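Local atomic coordinates of flagellar brake protein YcgR (Escherichia coli K-12, PDB entry 5Y6H), a protein that acts as a flagellar brake that, when bound to cyclic di-GMP, binds elements of the flagellar motor and slows it, lowering motility. Residues L30-N35 and I63-A68; E87-S92 and F100-P105; L14-V19 and P106-V111. One frame throughout, in Å; residues are numbered along the deposited sequence.

Contact 1: L30-N35 and I63-A68; sequences LRLSWN and IAVLKA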
ATOM      1  N   LEU A  30      -0.425   5.704  -5.039  1.00 18.61           N
ATOM      2  CA  LEU A  30      -0.853   5.333  -3.702  1.00 15.69           C
ATOM      3  C   LEU A  30      -0.618   6.508  -2.765  1.00 17.61           C
ATOM      4  O   LEU A  30       0.250   7.351  -3.010  1.00 22.31           O
ATOM      5  CB  LEU A  30      -0.075   4.121  -3.175  1.00 23.76           C
ATOM      6  CG  LEU A  30       0.060   2.848  -4.010  1.00 27.88           C
ATOM      7  CD1 LEU A  30       0.808   1.796  -3.205  1.00 25.66           C
ATOM      8  CD2 LEU A  30      -1.289   2.317  -4.459  1.00 24.41           C
ATOM      9  N   ARG A  31      -1.389   6.559  -1.686  1.00 20.39           N
ATOM     10  CA  ARG A  31      -1.100   7.450  -0.571  1.00 17.38           C
ATOM     11  C   ARG A  31      -0.776   6.610   0.655  1.00 17.76           C
ATOM     12  O   ARG A  31      -1.567   5.743   1.041  1.00 18.50           O
ATOM     13  CB  ARG A  31      -2.272   8.390  -0.275  1.00 22.78           C
ATOM     14  CG  ARG A  31      -2.075   9.222   0.989  1.00 25.90           C
ATOM     15  CD  ARG A  31      -3.255  10.138   1.254  1.00 36.68           C
ATOM     16  NE  ARG A  31      -3.547  10.996   0.110  1.00 46.02           N
ATOM     17  CZ  ARG A  31      -4.704  11.621  -0.076  1.00 56.52           C
ATOM     18  NH1 ARG A  31      -4.885  12.382  -1.147  1.00 55.80           N
ATOM     19  NH2 ARG A  31      -5.681  11.487   0.810  1.00 60.74           N
ATOM     20  N   LEU A  32       0.392   6.855   1.246  1.00 16.63           N
ATOM     21  CA  LEU A  32       0.780   6.257   2.518  1.00 20.42           C
ATOM     22  C   LEU A  32       0.545   7.292   3.607  1.00 19.70           C
ATOM     23  O   LEU A  32       1.097   8.396   3.543  1.00 21.47           O
ATOM     24  CB  LEU A  32       2.248   5.825   2.512  1.00 22.30           C
ATOM     25  CG  LEU A  32       2.663   4.448   1.980  1.00 30.79           C
ATOM     26  CD1 LEU A  32       1.943   4.083   0.686  1.00 26.15           C
ATOM     27  CD2 LEU A  32       4.176   4.399   1.784  1.00 25.51           C
ATOM     28  N   SER A  33      -0.270   6.946   4.596  1.00 17.51           N
ATOM     29  CA  SER A  33      -0.582   7.850   5.692  1.00 18.78           C
ATOM     30  C   SER A  33      -0.207   7.215   7.024  1.00 24.90           C
ATOM     31  O   SER A  33      -0.425   6.018   7.237  1.00 23.26           O
ATOM     32  CB  SER A  33      -2.066   8.229   5.691  1.00 23.85           C
ATOM     33  OG  SER A  33      -2.442   8.855   4.473  1.00 29.73           O
ATOM     34  N   TRP A  34       0.360   8.023   7.919  1.00 19.67           N
ATOM     35  CA  TRP A  34       0.718   7.574   9.256  1.00 20.59           C
ATOM     36  C   TRP A  34       0.408   8.684  10.250  1.00 23.12           C
ATOM     37  O   TRP A  34       0.051   9.802   9.876  1.00 27.04           O
ATOM     38  CB  TRP A  34       2.197   7.174   9.340  1.00 25.81           C
ATOM     39  CG  TRP A  34       3.142   8.318   9.105  1.00 26.00           C
ATOM     40  CD1 TRP A  34       3.812   9.040  10.052  1.00 26.59           C
ATOM     41  CD2 TRP A  34       3.521   8.868   7.840  1.00 25.13           C
ATOM     42  NE1 TRP A  34       4.584  10.007   9.451  1.00 28.49           N
ATOM     43  CE2 TRP A  34       4.422   9.921   8.093  1.00 29.95           C
ATOM     44  CE3 TRP A  34       3.182   8.573   6.517  1.00 30.04           C
ATOM     45  CZ2 TRP A  34       4.990  10.677   7.071  1.00 28.75           C
ATOM     46  CZ3 TRP A  34       3.751   9.323   5.504  1.00 30.63           C
ATOM     47  CH2 TRP A  34       4.642  10.363   5.787  1.00 31.01           C
ATOM     48  N   ASN A  35       0.544   8.360  11.535  1.00 22.50           N
ATOM     49  CA  ASN A  35       0.360   9.357  12.579  1.00 26.35           C
ATOM     50  C   ASN A  35       1.464  10.403  12.485  1.00 29.21           C
ATOM     51  O   ASN A  35       2.541  10.228  13.063  1.00 29.84           O
ATOM     52  CB  ASN A  35       0.345   8.697  13.961  1.00 28.81           C
ATOM     53  CG  ASN A  35      -0.131   9.636  15.046  1.00 36.70           C
ATOM     54  OD1 ASN A  35      -0.842  10.600  14.770  1.00 38.38           O
ATOM     55  ND2 ASN A  35       0.257   9.361  16.286  1.00 38.07           N
ATOM     56  N   ILE A  63      11.778   8.590   6.195  1.00 15.90           N
ATOM     57  CA  ILE A  63      12.273   8.243   7.528  1.00 17.59           C
ATOM     58  C   ILE A  63      11.122   8.137   8.521  1.00 20.64           C
ATOM     59  O   ILE A  63      11.093   7.231   9.365  1.00 21.90           O
ATOM     60  CB  ILE A  63      13.324   9.272   7.988  1.00 19.52           C
ATOM     61  CG1 ILE A  63      14.529   9.245   7.047  1.00 23.55           C
ATOM     62  CG2 ILE A  63      13.754   8.990   9.417  1.00 24.22           C
ATOM     63  CD1 ILE A  63      15.480  10.401   7.243  1.00 27.97           C
ATOM     64  N   ALA A  64      10.161   9.064   8.445  1.00 19.70           N
ATOM     65  CA  ALA A  64       9.007   9.007   9.339  1.00 22.31           C
ATOM     66  C   ALA A  64       8.212   7.726   9.131  1.00 19.07           C
ATOM     67  O   ALA A  64       7.797   7.079  10.101  1.00 23.01           O
ATOM     68  CB  ALA A  64       8.115  10.230   9.125  1.00 26.36           C
ATOM     69  N   VAL A  65       8.013   7.354   7.871  1.00 17.79           N
ATOM     70  CA  VAL A  65       7.260   6.149   7.532  1.00 23.92           C
ATOM     71  C   VAL A  65       7.954   4.847   7.936  1.00 27.42           C
ATOM     72  O   VAL A  65       7.293   3.827   8.129  1.00 20.91           O
ATOM     73  CB  VAL A  65       6.943   6.095   6.024  1.00 30.03           C
ATOM     74  CG1 VAL A  65       6.130   4.851   5.699  1.00 36.18           C
ATOM     75  CG2 VAL A  65       6.203   7.352   5.592  1.00 31.23           C
ATOM     76  N   LEU A  66       9.277   4.878   8.061  1.00 21.90           N
ATOM     77  CA  LEU A  66      10.020   3.682   8.433  1.00 16.15           C
ATOM     78  C   LEU A  66       9.969   3.394   9.929  1.00 24.96           C
ATOM     79  O   LEU A  66      10.253   2.263  10.338  1.00 28.07           O
ATOM     80  CB  LEU A  66      11.471   3.812   7.966  1.00 20.47           C
ATOM     81  CG  LEU A  66      11.662   3.661   6.456  1.00 22.16           C
ATOM     82  CD1 LEU A  66      12.981   4.275   6.005  1.00 27.83           C
ATOM     83  CD2 LEU A  66      11.580   2.195   6.048  1.00 21.86           C
ATOM     84  N   LYS A  67       9.623   4.384  10.752  1.00 22.76           N
ATOM     85  CA  LYS A  67       9.487   4.186  12.188  1.00 23.23           C
ATOM     86  C   LYS A  67       8.039   4.189  12.646  1.00 26.74           C
ATOM     87  O   LYS A  67       7.779   3.984  13.836  1.00 25.95           O
ATOM     88  CB  LYS A  67      10.273   5.256  12.957  1.00 27.04           C
ATOM     89  CG  LYS A  67       9.591   6.615  12.996  1.00 32.06           C
ATOM     90  CD  LYS A  67      10.292   7.561  13.961  1.00 40.13           C
ATOM     91  CE  LYS A  67       9.484   8.836  14.166  1.00 45.59           C
ATOM     92  NZ  LYS A  67       9.894   9.570  15.396  1.00 54.90           N
ATOM     93  N   ALA A  68       7.092   4.417  11.740  1.00 25.25           N
ATOM     94  CA  ALA A  68       5.685   4.367  12.103  1.00 23.65           C
ATOM     95  C   ALA A  68       5.265   2.933  12.412  1.00 25.67           C
ATOM     96  O   ALA A  68       5.804   1.967  11.865  1.00 26.85           O
ATOM     97  CB  ALA A  68       4.822   4.942  10.982  1.00 24.11           C
TER
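W34 lays its indole against A64 and V65 of helix 59-67, while its CB meets A68, which follows that helix. One meeting is of the CH-pi kind. V65 CG2 lies over one face of the six-membered ring, although its separation from the nearest ring carbons is modelled too short to be trusted and the exact spacing is doubtful. The torsion behind it is clearer: CG1 of V65 is anti to the backbone N (chi1 -179°), which leaves CG2 beside that N and on the side of the indole, and the two side chains cross at about a right angle.

Apolar contacts flank this pair. A64 CB approaches the indole obliquely, 3.6 Å from W34 NE1. Nearer the strand backbone, A68 CB sits 3.8 Å from W34 CB. V65 CG1, the other methyl, stands 4.4 Å from L32 CD2, a looser contact; L32 also packs on L39, I71 and F100.

The axes of strand 30-34 and helix 63-67 approach to 9.2 Å, a gap bridged by side chains. W34 is partly exposed while L32 and V65 are buried. Cohesion here is therefore dispersive and shape-dependent, resting on apolar contacts with no polar bond between the segments.

Contact 2: E87-S92 and F100-P105; sequences EQLQQS and FITVPP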
ATOM      1  N   GLU A  87       1.461  -3.060   9.297  1.00 32.30           N
ATOM      2  CA  GLU A  87       2.013  -2.769  10.613  1.00 31.52           C
ATOM      3  C   GLU A  87       3.445  -2.262  10.569  1.00 31.56           C
ATOM      4  O   GLU A  87       3.896  -1.641  11.538  1.00 34.60           O
ATOM      5  CB  GLU A  87       1.948  -4.016  11.501  1.00 36.75           C
ATOM      6  CG  GLU A  87       0.536  -4.522  11.746  1.00 46.60           C
ATOM      7  CD  GLU A  87       0.482  -5.597  12.812  1.00 58.74           C
ATOM      8  OE1 GLU A  87       1.478  -5.749  13.551  1.00 61.83           O
ATOM      9  OE2 GLU A  87      -0.555  -6.286  12.913  1.00 64.39           O
ATOM     10  N   GLN A  88       4.165  -2.501   9.475  1.00 29.90           N
ATOM     11  CA  GLN A  88       5.582  -2.180   9.422  1.00 29.83           C
ATOM     12  C   GLN A  88       6.031  -2.110   7.969  1.00 31.31           C
ATOM     13  O   GLN A  88       5.597  -2.914   7.139  1.00 34.29           O
ATOM     14  CB  GLN A  88       6.404  -3.223  10.190  1.00 34.02           C
ATOM     15  CG  GLN A  88       7.893  -3.224   9.893  1.00 42.70           C
ATOM     16  CD  GLN A  88       8.708  -3.806  11.031  1.00 42.79           C
ATOM     17  OE1 GLN A  88       8.157  -4.285  12.024  1.00 48.31           O
ATOM     18  NE2 GLN A  88      10.028  -3.768  10.894  1.00 40.60           N
ATOM     19  N   LEU A  89       6.884  -1.133   7.673  1.00 26.57           N
ATOM     20  CA  LEU A  89       7.644  -1.100   6.434  1.00 26.27           C
ATOM     21  C   LEU A  89       9.127  -1.127   6.761  1.00 28.29           C
ATOM     22  O   LEU A  89       9.564  -0.537   7.754  1.00 28.08           O
ATOM     23  CB  LEU A  89       7.342   0.137   5.586  1.00 24.70           C
ATOM     24  CG  LEU A  89       5.905   0.619   5.392  1.00 33.99           C
ATOM     25  CD1 LEU A  89       5.848   1.683   4.310  1.00 34.47           C
ATOM     26  CD2 LEU A  89       5.021  -0.537   5.026  1.00 38.15           C
ATOM     27  N   GLN A  90       9.896  -1.828   5.935  1.00 26.40           N
ATOM     28  CA  GLN A  90      11.344  -1.813   6.027  1.00 25.80           C
ATOM     29  C   GLN A  90      11.921  -1.252   4.735  1.00 27.57           C
ATOM     30  O   GLN A  90      11.239  -1.171   3.712  1.00 25.22           O
ATOM     31  CB  GLN A  90      11.898  -3.217   6.299  1.00 27.61           C
ATOM     32  CG  GLN A  90      11.717  -3.675   7.737  1.00 31.80           C
ATOM     33  CD  GLN A  90      12.370  -5.013   8.010  1.00 40.81           C
ATOM     34  OE1 GLN A  90      13.106  -5.539   7.175  1.00 50.47           O
ATOM     35  NE2 GLN A  90      12.107  -5.572   9.185  1.00 51.24           N
ATOM     36  N   GLN A  91      13.185  -0.845   4.785  1.00 25.56           N
ATOM     37  CA  GLN A  91      13.837  -0.320   3.596  1.00 25.79           C
ATOM     38  C   GLN A  91      14.479  -1.456   2.813  1.00 28.13           C
ATOM     39  O   GLN A  91      15.102  -2.353   3.388  1.00 25.72           O
ATOM     40  CB  GLN A  91      14.887   0.730   3.953  1.00 28.36           C
ATOM     41  CG  GLN A  91      15.593   1.303   2.726  1.00 31.68           C
ATOM     42  CD  GLN A  91      16.455   2.504   3.047  1.00 37.92           C
ATOM     43  OE1 GLN A  91      16.407   3.034   4.154  1.00 39.11           O
ATOM     44  NE2 GLN A  91      17.249   2.941   2.076  1.00 36.86           N
ATOM     45  N   SER A  92      14.318  -1.415   1.497  1.00 24.95           N
ATOM     46  CA  SER A  92      14.907  -2.410   0.614  1.00 26.41           C
ATOM     47  C   SER A  92      15.365  -1.691  -0.651  1.00 25.55           C
ATOM     48  O   SER A  92      15.559  -0.471  -0.671  1.00 24.18           O
ATOM     49  CB  SER A  92      13.916  -3.550   0.333  1.00 30.81           C
ATOM     50  OG  SER A  92      14.571  -4.642  -0.288  1.00 35.50           O
ATOM     51  N   PHE A 100      10.244   0.801  -0.090  1.00 19.20           N
ATOM     52  CA  PHE A 100       9.652   0.156   1.075  1.00 18.56           C
ATOM     53  C   PHE A 100       9.274  -1.276   0.725  1.00 19.80           C
ATOM     54  O   PHE A 100       8.809  -1.556  -0.384  1.00 19.61           O
ATOM     55  CB  PHE A 100       8.397   0.888   1.563  1.00 19.74           C
ATOM     56  CG  PHE A 100       8.591   2.355   1.845  1.00 19.85           C
ATOM     57  CD1 PHE A 100       9.341   2.781   2.934  1.00 21.76           C
ATOM     58  CD2 PHE A 100       7.974   3.308   1.047  1.00 20.08           C
ATOM     59  CE1 PHE A 100       9.503   4.138   3.201  1.00 22.69           C
ATOM     60  CE2 PHE A 100       8.126   4.663   1.306  1.00 22.95           C
ATOM     61  CZ  PHE A 100       8.891   5.080   2.389  1.00 20.50           C
ATOM     62  N   ILE A 101       9.449  -2.180   1.687  1.00 19.66           N
ATOM     63  CA  ILE A 101       8.935  -3.540   1.579  1.00 18.25           C
ATOM     64  C   ILE A 101       7.988  -3.791   2.744  1.00 18.47           C
ATOM     65  O   ILE A 101       8.264  -3.395   3.883  1.00 20.47           O
ATOM     66  CB  ILE A 101      10.061  -4.599   1.542  1.00 17.73           C
ATOM     67  CG1 ILE A 101       9.469  -6.011   1.493  1.00 23.32           C
ATOM     68  CG2 ILE A 101      11.005  -4.451   2.730  1.00 27.74           C
ATOM     69  CD1 ILE A 101      10.483  -7.093   1.154  1.00 34.81           C
ATOM     70  N   THR A 102       6.858  -4.422   2.446  1.00 17.14           N
ATOM     71  CA  THR A 102       5.932  -4.887   3.468  1.00 19.03           C
ATOM     72  C   THR A 102       5.286  -6.169   2.952  1.00 19.19           C
ATOM     73  O   THR A 102       5.703  -6.721   1.928  1.00 18.59           O
ATOM     74  CB  THR A 102       4.931  -3.781   3.828  1.00 20.14           C
ATOM     75  OG1 THR A 102       4.221  -4.137   5.021  1.00 19.67           O
ATOM     76  CG2 THR A 102       3.948  -3.526   2.691  1.00 16.58           C
ATOM     77  N   VAL A 103       4.286  -6.666   3.668  1.00 17.14           N
ATOM     78  CA  VAL A 103       3.655  -7.939   3.324  1.00 18.24           C
ATOM     79  C   VAL A 103       2.163  -7.691   3.155  1.00 16.52           C
ATOM     80  O   VAL A 103       1.629  -6.679   3.642  1.00 18.34           O
ATOM     81  CB  VAL A 103       3.949  -9.030   4.381  1.00 20.45           C
ATOM     82  CG1 VAL A 103       5.456  -9.221   4.532  1.00 20.41           C
ATOM     83  CG2 VAL A 103       3.307  -8.682   5.706  1.00 20.34           C
ATOM     84  N   PRO A 104       1.462  -8.578   2.449  1.00 17.65           N
ATOM     85  CA  PRO A 104       0.025  -8.376   2.206  1.00 19.95           C
ATOM     86  C   PRO A 104      -0.752  -8.278   3.506  1.00 21.37           C
ATOM     87  O   PRO A 104      -0.466  -8.999   4.474  1.00 24.05           O
ATOM     88  CB  PRO A 104      -0.378  -9.623   1.405  1.00 24.30           C
ATOM     89  CG  PRO A 104       0.868 -10.042   0.717  1.00 20.18           C
ATOM     90  CD  PRO A 104       1.991  -9.714   1.669  1.00 18.16           C
ATOM     91  N   PRO A 105      -1.748  -7.388   3.563  1.00 17.63           N
ATOM     92  CA  PRO A 105      -2.547  -7.272   4.776  1.00 18.76           C
ATOM     93  C   PRO A 105      -3.499  -8.446   4.899  1.00 19.27           C
ATOM     94  O   PRO A 105      -3.856  -9.084   3.895  1.00 20.21           O
ATOM     95  CB  PRO A 105      -3.313  -5.953   4.561  1.00 20.59           C
ATOM     96  CG  PRO A 105      -3.523  -5.939   3.068  1.00 18.42           C
ATOM     97  CD  PRO A 105      -2.236  -6.504   2.490  1.00 18.59           C
TER
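Q90 and I101 form an antiparallel hydrogen-bonded pair of the hairpin made by strands 90-94 and 97-102. Q90 N reaches I101 O at 3.1 Å, with the donor in the carbonyl plane and the N-H...O angle at 170°. The return bond, I101 N to Q90 O, is 2.9 Å long, its donor tilted 19° from the plane. Beyond this pair a side chain takes over: T102 OG1 donates to Q88 O at 2.8 Å, nearly along the C=O axis. The hydroxyl gets there because OG1 is anti to the T102 backbone N (chi1 -167°).

Between these polar links L89 splits its methyls. CD1 lies over one face of the F100 ring, 4.2 Å from its centroid, while CD2 presses on T102 CB at 3.5 Å, tighter than usual. On the other face of the hairpin, I101 CG2 rests 3.9 Å from S92 CB and touches Q90 CB as well.

Outward, F100 is backed by F55, L53 and helix 59-67, and T102 pairs through its backbone with L51. A valine in place of T102 has no hydroxyl to give Q88 O, and the chain ahead of Q90 would probably be freer to shift.

Strand pairing thus extends past its regular backbone bonds by a side-chain hydroxyl, with L89 and F100 buried on one side and, on the other, Q90 exposed and I101 partly exposed.

Contact 3: L14-V19 and P106-V111; sequences LAVLGV and PTLWFV
V16 and V19, three residues apart on helix 13-26, face L108 and F110 of strand 108-111 in a helix-on-sheet packing on the antiparallel sheet of the PilZN domain, the N-terminal domain of the brake protein, which is involved in FliG binding. The axes of the two short segments run 57° apart and come no closer than 9.2 Å.

Alternation along the strand selects the partners: the bonds from CA to CB of L108 and F110 are directed toward the helix, that of W109 away from it. L108 fits between the two valines and crosses each obliquely. Its CD2 meets V19 CG1 at 3.7 Å, whereas its CD1 lies 4.1 Å from V16 CG1. The second methyl of V16, CG2, approaches L108 CB and also P106 O, the latter at 3.9 Å.

Both L108 and F110 contribute to a layer that continues onto strand 80-86, where V82 touches V19 as well as F110. F110 CG, anti to its own backbone N (chi1 -164°), carries the ring to V19. V19 CG2 comes 4.0 Å from F110 CD1, and V19 CG1 stands over one face, displaced toward the rim and 4.2 Å above the ring plane.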
ATOM      1  N   LEU A  14      -6.664 -15.076  -0.847  1.00 18.90           N
ATOM      2  CA  LEU A  14      -6.768 -15.097  -2.303  1.00 19.77           C
ATOM      3  C   LEU A  14      -7.447 -13.834  -2.817  1.00 24.56           C
ATOM      4  O   LEU A  14      -6.994 -13.225  -3.793  1.00 21.39           O
ATOM      5  CB  LEU A  14      -7.530 -16.340  -2.768  1.00 21.41           C
ATOM      6  CG  LEU A  14      -6.985 -17.710  -2.363  1.00 23.49           C
ATOM      7  CD1 LEU A  14      -7.953 -18.807  -2.780  1.00 22.29           C
ATOM      8  CD2 LEU A  14      -5.612 -17.946  -2.969  1.00 26.21           C
ATOM      9  N   ALA A  15      -8.541 -13.428  -2.167  1.00 24.60           N
ATOM     10  CA  ALA A  15      -9.266 -12.236  -2.595  1.00 21.50           C
ATOM     11  C   ALA A  15      -8.440 -10.975  -2.380  1.00 18.22           C
ATOM     12  O   ALA A  15      -8.493 -10.049  -3.198  1.00 20.51           O
ATOM     13  CB  ALA A  15     -10.598 -12.140  -1.850  1.00 27.87           C
ATOM     14  N   VAL A  16      -7.682 -10.918  -1.279  1.00 19.67           N
ATOM     15  CA  VAL A  16      -6.830  -9.761  -1.014  1.00 16.44           C
ATOM     16  C   VAL A  16      -5.752  -9.643  -2.083  1.00 16.73           C
ATOM     17  O   VAL A  16      -5.524  -8.566  -2.648  1.00 17.21           O
ATOM     18  CB  VAL A  16      -6.210  -9.854   0.393  1.00 18.42           C
ATOM     19  CG1 VAL A  16      -5.081  -8.826   0.550  1.00 18.62           C
ATOM     20  CG2 VAL A  16      -7.275  -9.646   1.458  1.00 22.10           C
ATOM     21  N   LEU A  17      -5.069 -10.755  -2.374  1.00 16.92           N
ATOM     22  CA  LEU A  17      -4.005 -10.725  -3.371  1.00 17.63           C
ATOM     23  C   LEU A  17      -4.548 -10.364  -4.749  1.00 17.62           C
ATOM     24  O   LEU A  17      -3.885  -9.660  -5.518  1.00 18.41           O
ATOM     25  CB  LEU A  17      -3.276 -12.071  -3.401  1.00 18.48           C
ATOM     26  CG  LEU A  17      -2.016 -12.160  -4.269  1.00 20.34           C
ATOM     27  CD1 LEU A  17      -0.987 -11.148  -3.806  1.00 20.83           C
ATOM     28  CD2 LEU A  17      -1.436 -13.562  -4.224  1.00 22.23           C
ATOM     29  N   GLY A  18      -5.761 -10.823  -5.076  1.00 19.31           N
ATOM     30  CA  GLY A  18      -6.332 -10.503  -6.376  1.00 20.23           C
ATOM     31  C   GLY A  18      -6.485  -9.011  -6.606  1.00 20.16           C
ATOM     32  O   GLY A  18      -6.200  -8.509  -7.697  1.00 19.05           O
ATOM     33  N   VAL A  19      -6.926  -8.279  -5.581  1.00 18.57           N
ATOM     34  CA  VAL A  19      -7.053  -6.830  -5.708  1.00 17.93           C
ATOM     35  C   VAL A  19      -5.681  -6.189  -5.859  1.00 16.31           C
ATOM     36  O   VAL A  19      -5.500  -5.253  -6.650  1.00 17.85           O
ATOM     37  CB  VAL A  19      -7.815  -6.247  -4.504  1.00 17.80           C
ATOM     38  CG1 VAL A  19      -7.825  -4.722  -4.568  1.00 17.82           C
ATOM     39  CG2 VAL A  19      -9.235  -6.793  -4.450  1.00 21.75           C
ATOM     40  N   PRO A 106      -3.932  -8.777   6.118  1.00 18.79           N
ATOM     41  CA  PRO A 106      -4.929  -9.852   6.260  1.00 19.59           C
ATOM     42  C   PRO A 106      -6.297  -9.472   5.721  1.00 23.61           C
ATOM     43  O   PRO A 106      -7.061 -10.360   5.324  1.00 25.32           O
ATOM     44  CB  PRO A 106      -4.960 -10.104   7.774  1.00 24.88           C
ATOM     45  CG  PRO A 106      -4.444  -8.836   8.377  1.00 31.44           C
ATOM     46  CD  PRO A 106      -3.424  -8.315   7.418  1.00 25.71           C
ATOM     47  N   THR A 107      -6.637  -8.185   5.703  1.00 23.83           N
ATOM     48  CA  THR A 107      -7.885  -7.725   5.109  1.00 26.27           C
ATOM     49  C   THR A 107      -7.615  -6.475   4.283  1.00 22.13           C
ATOM     50  O   THR A 107      -6.623  -5.772   4.485  1.00 21.76           O
ATOM     51  CB  THR A 107      -8.971  -7.430   6.161  1.00 25.62           C
ATOM     52  OG1 THR A 107      -8.576  -6.313   6.970  1.00 23.73           O
ATOM     53  CG2 THR A 107      -9.223  -8.641   7.051  1.00 32.43           C
ATOM     54  N   LEU A 108      -8.527  -6.204   3.351  1.00 20.30           N
ATOM     55  CA  LEU A 108      -8.399  -5.095   2.416  1.00 21.31           C
ATOM     56  C   LEU A 108      -9.794  -4.585   2.084  1.00 25.74           C
ATOM     57  O   LEU A 108     -10.729  -5.377   1.945  1.00 29.88           O
ATOM     58  CB  LEU A 108      -7.653  -5.543   1.149  1.00 25.31           C
ATOM     59  CG  LEU A 108      -7.369  -4.590  -0.016  1.00 28.75           C
ATOM     60  CD1 LEU A 108      -6.108  -5.033  -0.733  1.00 26.92           C
ATOM     61  CD2 LEU A 108      -8.539  -4.553  -0.990  1.00 26.08           C
ATOM     62  N   TRP A 109      -9.933  -3.267   1.965  1.00 23.62           N
ATOM     63  CA  TRP A 109     -11.175  -2.655   1.511  1.00 25.74           C
ATOM     64  C   TRP A 109     -11.062  -2.322   0.027  1.00 25.72           C
ATOM     65  O   TRP A 109     -10.106  -1.668  -0.395  1.00 28.50           O
ATOM     66  CB  TRP A 109     -11.500  -1.386   2.303  1.00 28.25           C
ATOM     67  CG  TRP A 109     -11.740  -1.599   3.771  1.00 29.68           C
ATOM     68  CD1 TRP A 109     -10.855  -1.377   4.786  1.00 28.52           C
ATOM     69  CD2 TRP A 109     -12.947  -2.067   4.388  1.00 31.44           C
ATOM     70  NE1 TRP A 109     -11.433  -1.679   5.996  1.00 32.88           N
ATOM     71  CE2 TRP A 109     -12.718  -2.105   5.779  1.00 35.96           C
ATOM     72  CE3 TRP A 109     -14.198  -2.458   3.900  1.00 34.86           C
ATOM     73  CZ2 TRP A 109     -13.694  -2.517   6.687  1.00 38.49           C
ATOM     74  CZ3 TRP A 109     -15.167  -2.867   4.804  1.00 34.44           C
ATOM     75  CH2 TRP A 109     -14.908  -2.894   6.180  1.00 35.72           C
ATOM     76  N   PHE A 110     -12.026  -2.792  -0.761  1.00 28.40           N
ATOM     77  CA  PHE A 110     -12.164  -2.426  -2.171  1.00 30.92           C
ATOM     78  C   PHE A 110     -13.543  -1.792  -2.288  1.00 32.75           C
ATOM     79  O   PHE A 110     -14.532  -2.485  -2.536  1.00 31.07           O
ATOM     80  CB  PHE A 110     -12.003  -3.640  -3.102  1.00 28.57           C
ATOM     81  CG  PHE A 110     -11.757  -3.279  -4.542  1.00 28.51           C
ATOM     82  CD1 PHE A 110     -12.046  -4.180  -5.555  1.00 30.49           C
ATOM     83  CD2 PHE A 110     -11.233  -2.042  -4.883  1.00 26.45           C
ATOM     84  CE1 PHE A 110     -11.817  -3.854  -6.880  1.00 34.50           C
ATOM     85  CE2 PHE A 110     -11.003  -1.710  -6.205  1.00 28.93           C
ATOM     86  CZ  PHE A 110     -11.295  -2.616  -7.206  1.00 30.60           C
ATOM     87  N   VAL A 111     -13.602  -0.476  -2.093  1.00 35.14           N
ATOM     88  CA  VAL A 111     -14.862   0.248  -1.953  1.00 31.55           C
ATOM     89  C   VAL A 111     -15.309   0.728  -3.330  1.00 36.49           C
ATOM     90  O   VAL A 111     -14.707   1.634  -3.912  1.00 30.87           O
ATOM     91  CB  VAL A 111     -14.722   1.420  -0.974  1.00 31.11           C
ATOM     92  CG1 VAL A 111     -16.071   2.076  -0.734  1.00 33.92           C
ATOM     93  CG2 VAL A 111     -14.115   0.941   0.337  1.00 31.75           C
TER

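All three contacts join parts of one antiparallel sheet or lay a helix upon it. Contacts 1 and 3 are apolar helix-to-strand packings on opposite sides of the chain's centre, about 21 Å apart between centres. Contact 1 has no exposed residue among those touching; contact 3 sets buried V16, V19 and L108 beside exposed P106. Contact 2, at edge strand 90-94, mixes buried L89, F100 and T102 with exposed Q88 and Q90, and combines hydrogen bonds between the strands with an apolar face formed by L89 and F100. V65 CG1 of contact 1 meets L89 CD1 at 3.5 Å, and P105 O lies 3.6 Å from V16 CG1 of contact 3, whereas contacts 1 and 3 do not touch.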